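Local structure of alginate biosynthesis protein AlgX (Pseudomonas aeruginosa, 4KNC) at residues Ala238-Ser243 / Leu278-Ser283; Asn250-Leu255 / Ile263-Val268. The protein takes part in the periplasmic O-acetylation of the exopolysaccharide alginate and protects the polymer from degradation on its way through the periplasm. All coordinates share one frame; numbering follows the deposited sequence.

Interaction 1: Ala238-Ser243 / Leu278-Ser283; sequences ALVGTS and LAYMTS
Val240 on strand 237-240 faces Tyr280, in the last part of helix 275-282, with their CA atoms 7.5 Å apart, the closest pair of the two backbones. Alternation along the strand turns Ala238 and Val240 toward the helix and Leu239 away from it. Tyr280 answers both. Its CG stands anti to the backbone N (chi1 -177°), which sends the ring back along the strand. The Val240 and Tyr280 side chains cross at about a right angle, with Val240 CG1 3.7 Å from Tyr280 CB and 3.8 Å from Tyr280 CD2. At the far end Ala238 CB lies 3.4 Å from Tyr280 OH and 3.7 Å from CZ of the same ring. Both methyls reach the ring obliquely. Beside it the carbonyl O of Tyr280 accepts from Ser283 N and, in the carbonyl plane at 2.7 Å, from Ser283 OG. Ser283 is in turn the N-cap of helix 284-288, so Tyr280 sits just ahead of a helix-to-helix corner. Beyond the pair, Phe286 meets the Tyr280 ring edge-to-face, while Leu294 of the adjoining strand 293-298 touches both Val240 and Tyr280, seating helix 275-282 on the parallel sheet of the SGNH hydrolase-like domain.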
loop_
_atom_site.group_PDB
_atom_site.type_symbol
_atom_site.label_atom_id
_atom_site.label_comp_id
_atom_site.label_asym_id
_atom_site.label_seq_id
_atom_site.Cartn_x
_atom_site.Cartn_y
_atom_site.Cartn_z
ATOM N N ALA A 238 -13.374 -2.259 -3.390
ATOM C CA ALA A 238 -12.124 -3.005 -3.420
ATOM C C ALA A 238 -11.195 -2.483 -2.351
ATOM O O ALA A 238 -11.167 -1.289 -2.067
ATOM C CB ALA A 238 -11.467 -2.876 -4.783
ATOM N N LEU A 239 -10.435 -3.394 -1.760
ATOM C CA LEU A 239 -9.514 -3.065 -0.698
ATOM C C LEU A 239 -8.101 -3.386 -1.152
ATOM O O LEU A 239 -7.813 -4.508 -1.577
ATOM C CB LEU A 239 -9.858 -3.877 0.552
ATOM C CG LEU A 239 -8.904 -3.804 1.743
ATOM C CD1 LEU A 239 -8.719 -2.372 2.236
ATOM C CD2 LEU A 239 -9.418 -4.699 2.858
ATOM N N VAL A 240 -7.221 -2.397 -1.078
ATOM C CA VAL A 240 -5.809 -2.632 -1.339
ATOM C C VAL A 240 -5.054 -2.242 -0.078
ATOM O O VAL A 240 -5.432 -1.283 0.597
ATOM C CB VAL A 240 -5.296 -1.881 -2.597
ATOM C CG1 VAL A 240 -5.900 -2.504 -3.846
ATOM C CG2 VAL A 240 -5.613 -0.383 -2.527
ATOM N N GLY A 241 -4.022 -3.009 0.267
ATOM C CA GLY A 241 -3.405 -2.859 1.570
ATOM C C GLY A 241 -2.251 -3.796 1.845
ATOM O O GLY A 241 -1.703 -4.404 0.933
ATOM N N THR A 242 -1.894 -3.903 3.120
ATOM C CA THR A 242 -0.711 -4.630 3.550
ATOM C C THR A 242 -1.107 -5.947 4.205
ATOM O O THR A 242 -2.263 -6.375 4.106
ATOM C CB THR A 242 0.045 -3.807 4.587
ATOM O OG1 THR A 242 -0.759 -3.699 5.773
ATOM C CG2 THR A 242 0.341 -2.399 4.033
ATOM N N SER A 243 -0.160 -6.581 4.898
ATOM C CA SER A 243 -0.479 -7.783 5.659
ATOM C C SER A 243 -1.601 -7.493 6.669
ATOM O O SER A 243 -2.398 -8.373 6.955
ATOM C CB SER A 243 0.771 -8.393 6.337
ATOM O OG SER A 243 1.290 -7.557 7.356
ATOM N N LEU A 278 -0.726 -1.132 -6.912
ATOM C CA LEU A 278 -0.137 -1.242 -8.248
ATOM C C LEU A 278 -0.545 -2.556 -8.934
ATOM O O LEU A 278 -0.953 -2.558 -10.091
ATOM C CB LEU A 278 1.390 -1.105 -8.191
ATOM C CG LEU A 278 2.001 0.262 -7.855
ATOM C CD1 LEU A 278 3.539 0.240 -8.015
ATOM C CD2 LEU A 278 1.384 1.378 -8.717
ATOM N N ALA A 279 -0.459 -3.672 -8.212
ATOM C CA ALA A 279 -0.867 -4.952 -8.787
ATOM C C ALA A 279 -2.343 -4.934 -9.159
ATOM O O ALA A 279 -2.720 -5.360 -10.257
ATOM C CB ALA A 279 -0.568 -6.099 -7.823
ATOM N N TYR A 280 -3.175 -4.427 -8.250
ATOM C CA TYR A 280 -4.615 -4.310 -8.521
ATOM C C TYR A 280 -4.924 -3.474 -9.770
ATOM O O TYR A 280 -5.689 -3.897 -10.642
ATOM C CB TYR A 280 -5.368 -3.739 -7.307
ATOM C CG TYR A 280 -6.862 -3.657 -7.516
ATOM C CD1 TYR A 280 -7.579 -4.748 -7.992
ATOM C CD2 TYR A 280 -7.562 -2.495 -7.227
ATOM C CE1 TYR A 280 -8.955 -4.676 -8.192
ATOM C CE2 TYR A 280 -8.927 -2.417 -7.416
ATOM C CZ TYR A 280 -9.617 -3.506 -7.900
ATOM O OH TYR A 280 -10.984 -3.418 -8.088
ATOM N N MET A 281 -4.321 -2.295 -9.872
ATOM C CA MET A 281 -4.566 -1.455 -11.043
ATOM C C MET A 281 -3.847 -1.945 -12.307
ATOM O O MET A 281 -4.057 -1.397 -13.387
ATOM C CB MET A 281 -4.208 0.004 -10.766
ATOM C CG MET A 281 -4.914 0.608 -9.574
ATOM S SD MET A 281 -5.063 2.394 -9.724
ATOM C CE MET A 281 -3.359 2.928 -9.769
ATOM N N THR A 282 -2.992 -2.958 -12.184
ATOM C CA THR A 282 -2.449 -3.597 -13.387
ATOM C C THR A 282 -3.393 -4.704 -13.870
ATOM O O THR A 282 -3.323 -5.140 -15.018
ATOM C CB THR A 282 -1.026 -4.178 -13.165
ATOM O OG1 THR A 282 -0.167 -3.158 -12.644
ATOM C CG2 THR A 282 -0.433 -4.677 -14.476
ATOM N N SER A 283 -4.289 -5.150 -12.995
ATOM C CA SER A 283 -5.167 -6.263 -13.333
ATOM C C SER A 283 -6.219 -5.883 -14.373
ATOM O O SER A 283 -6.694 -4.743 -14.420
ATOM C CB SER A 283 -5.837 -6.836 -12.071
ATOM O OG SER A 283 -6.940 -6.040 -11.652
#

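Interaction 2: Asn250-Leu255 / Ile263-Val268; sequences NFAGFL and ILNNAV
Ile263 meets Leu255 and Ala252 through a side chain whose CG1 is anti to its own carbonyl carbon (chi1 -56°), a setting that carries CG1 to the helix and stands CG2 anti to the backbone N. Asn265, two residues on, swings CG anti to its N, which carries ND2 to the Ala252 methyl. The helix of 251-255 and the strand of 263-265 run nearly antiparallel, at 173°, with their axes 8.7 Å apart. CG1 of Ile263 lies 3.9 Å from Leu255 CB and 4.0 Å from the carbonyl O of Ala252, lying against the helix between these two residues. Its other branch, CG2, looks to the Ala252 methyl at a looser 4.2 Å. Asn265 ND2 comes closer to that methyl, 3.7 Å from Ala252 CB. The small alanine therefore lies where strand and helix come near each other, its CA 6.2 Å from that of Ile263. Here the chain makes the beta-alpha-beta crossover from strand 237-240 through helix 251-259 to the edge strand 263-265, and Leu239 of the first strand packs against both Ala252 and Ile263. No hydrogen bond spans the two segments. The Asn265 amide is spent on loops instead: OD1 accepts from Ala267 N at 2.9 Å (N-H...O 164°), an Asx turn, while ND2 donates to Ser245 O. Between the two segments the contact is van der Waals; a hydrogen bond from Ile263 N to Glu256 OE2, one residue past Leu255, adds a polar tie, and the two amide bonds fix the rotation of the Asn265 side chain and close the Asx turn at Asn265-Ala267.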
loop_
_atom_site.group_PDB
_atom_site.type_symbol
_atom_site.label_atom_id
_atom_site.label_comp_id
_atom_site.label_asym_id
_atom_site.label_seq_id
_atom_site.Cartn_x
_atom_site.Cartn_y
_atom_site.Cartn_z
ATOM N N ASN A 250 -8.910 -10.347 9.598
ATOM C CA ASN A 250 -10.296 -10.201 9.165
ATOM C C ASN A 250 -10.798 -8.746 8.998
ATOM O O ASN A 250 -11.978 -8.471 9.185
ATOM C CB ASN A 250 -11.248 -10.991 10.084
ATOM C CG ASN A 250 -12.610 -11.240 9.429
ATOM O OD1 ASN A 250 -12.665 -11.679 8.288
ATOM N ND2 ASN A 250 -13.707 -10.916 10.136
ATOM N N PHE A 251 -9.909 -7.830 8.635
ATOM C CA PHE A 251 -10.289 -6.431 8.416
ATOM C C PHE A 251 -11.361 -6.314 7.329
ATOM O O PHE A 251 -12.384 -5.649 7.534
ATOM C CB PHE A 251 -9.056 -5.586 8.085
ATOM C CG PHE A 251 -9.344 -4.115 7.847
ATOM C CD1 PHE A 251 -10.019 -3.355 8.794
ATOM C CD2 PHE A 251 -8.881 -3.483 6.694
ATOM C CE1 PHE A 251 -10.264 -1.997 8.577
ATOM C CE2 PHE A 251 -9.106 -2.118 6.476
ATOM C CZ PHE A 251 -9.811 -1.378 7.422
ATOM N N ALA A 252 -11.163 -6.989 6.199
ATOM C CA ALA A 252 -12.187 -6.987 5.136
ATOM C C ALA A 252 -13.544 -7.554 5.601
ATOM O O ALA A 252 -14.600 -7.025 5.257
ATOM C CB ALA A 252 -11.697 -7.741 3.925
ATOM N N GLY A 253 -13.513 -8.626 6.389
ATOM C CA GLY A 253 -14.740 -9.221 6.899
ATOM C C GLY A 253 -15.510 -8.288 7.823
ATOM O O GLY A 253 -16.737 -8.169 7.731
ATOM N N PHE A 254 -14.799 -7.608 8.717
ATOM C CA PHE A 254 -15.467 -6.634 9.576
ATOM C C PHE A 254 -16.002 -5.452 8.760
ATOM O O PHE A 254 -17.069 -4.921 9.059
ATOM C CB PHE A 254 -14.537 -6.165 10.689
ATOM C CG PHE A 254 -14.116 -7.278 11.633
ATOM C CD1 PHE A 254 -15.063 -8.093 12.237
ATOM C CD2 PHE A 254 -12.773 -7.512 11.897
ATOM C CE1 PHE A 254 -14.679 -9.122 13.107
ATOM C CE2 PHE A 254 -12.382 -8.539 12.755
ATOM C CZ PHE A 254 -13.340 -9.338 13.361
ATOM N N LEU A 255 -15.268 -5.042 7.725
ATOM C CA LEU A 255 -15.793 -4.017 6.832
ATOM C C LEU A 255 -17.126 -4.458 6.241
ATOM O O LEU A 255 -18.078 -3.677 6.203
ATOM C CB LEU A 255 -14.813 -3.686 5.718
ATOM C CG LEU A 255 -13.576 -2.879 6.124
ATOM C CD1 LEU A 255 -12.547 -2.847 4.991
ATOM C CD2 LEU A 255 -13.957 -1.464 6.516
ATOM N N ILE A 263 -16.624 -6.696 -0.021
ATOM C CA ILE A 263 -15.328 -6.036 -0.115
ATOM C C ILE A 263 -14.360 -6.952 -0.840
ATOM O O ILE A 263 -13.973 -7.994 -0.310
ATOM C CB ILE A 263 -14.766 -5.708 1.283
ATOM C CG1 ILE A 263 -15.763 -4.865 2.090
ATOM C CG2 ILE A 263 -13.426 -5.016 1.169
ATOM C CD1 ILE A 263 -15.791 -3.399 1.731
ATOM N N LEU A 264 -13.979 -6.584 -2.059
ATOM C CA LEU A 264 -12.952 -7.331 -2.787
ATOM C C LEU A 264 -11.592 -7.084 -2.177
ATOM O O LEU A 264 -11.043 -5.997 -2.334
ATOM C CB LEU A 264 -12.912 -6.893 -4.247
ATOM C CG LEU A 264 -14.233 -7.004 -5.000
ATOM C CD1 LEU A 264 -14.113 -6.321 -6.352
ATOM C CD2 LEU A 264 -14.626 -8.462 -5.164
ATOM N N ASN A 265 -11.039 -8.093 -1.502
ATOM C CA ASN A 265 -9.750 -7.957 -0.834
ATOM C C ASN A 265 -8.558 -8.254 -1.756
ATOM O O ASN A 265 -8.355 -9.396 -2.154
ATOM C CB ASN A 265 -9.705 -8.883 0.382
ATOM C CG ASN A 265 -8.505 -8.628 1.276
ATOM O OD1 ASN A 265 -7.531 -8.002 0.870
ATOM N ND2 ASN A 265 -8.571 -9.122 2.507
ATOM N N ASN A 266 -7.767 -7.233 -2.074
ATOM C CA ASN A 266 -6.565 -7.421 -2.884
ATOM C C ASN A 266 -5.284 -7.064 -2.133
ATOM O O ASN A 266 -4.249 -6.768 -2.749
ATOM C CB ASN A 266 -6.654 -6.605 -4.190
ATOM C CG ASN A 266 -7.778 -7.090 -5.122
ATOM O OD1 ASN A 266 -8.760 -6.389 -5.341
ATOM N ND2 ASN A 266 -7.620 -8.286 -5.678
ATOM N N ALA A 267 -5.348 -7.098 -0.801
ATOM C CA ALA A 267 -4.190 -6.781 0.024
ATOM C C ALA A 267 -3.031 -7.726 -0.295
ATOM O O ALA A 267 -3.254 -8.874 -0.685
ATOM C CB ALA A 267 -4.540 -6.884 1.498
ATOM N N VAL A 268 -1.808 -7.239 -0.107
ATOM C CA VAL A 268 -0.596 -8.021 -0.360
ATOM C C VAL A 268 0.258 -8.015 0.894
ATOM O O VAL A 268 0.709 -6.966 1.333
ATOM C CB VAL A 268 0.220 -7.437 -1.537
ATOM C CG1 VAL A 268 1.561 -8.159 -1.689
ATOM C CG2 VAL A 268 -0.590 -7.505 -2.863
#

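In the fold
Interactions 1 and 2 lie on opposite faces of the same parallel sheet, their centres 11 Å apart. Strand 237-240 serves both: Ala238 and Val240 look to helix 275-282 in interaction 1, whereas Leu239 packs toward helix 251-259. Its neighbour 263-265 is stitched to it by probable backbone hydrogen bonds, Leu239 N to Leu264 O and Leu239 O to Asn266 N. Interaction 1 is wholly buried and rests on one aromatic ring; interaction 2, at the sheet's edge strand, is only partly buried and mixes aliphatic groups with a side-chain amide. Strand 237-240 leads to Ser243, the inferred nucleophile, hydrogen-bonded to His150, so both helices flank the strand that delivers it.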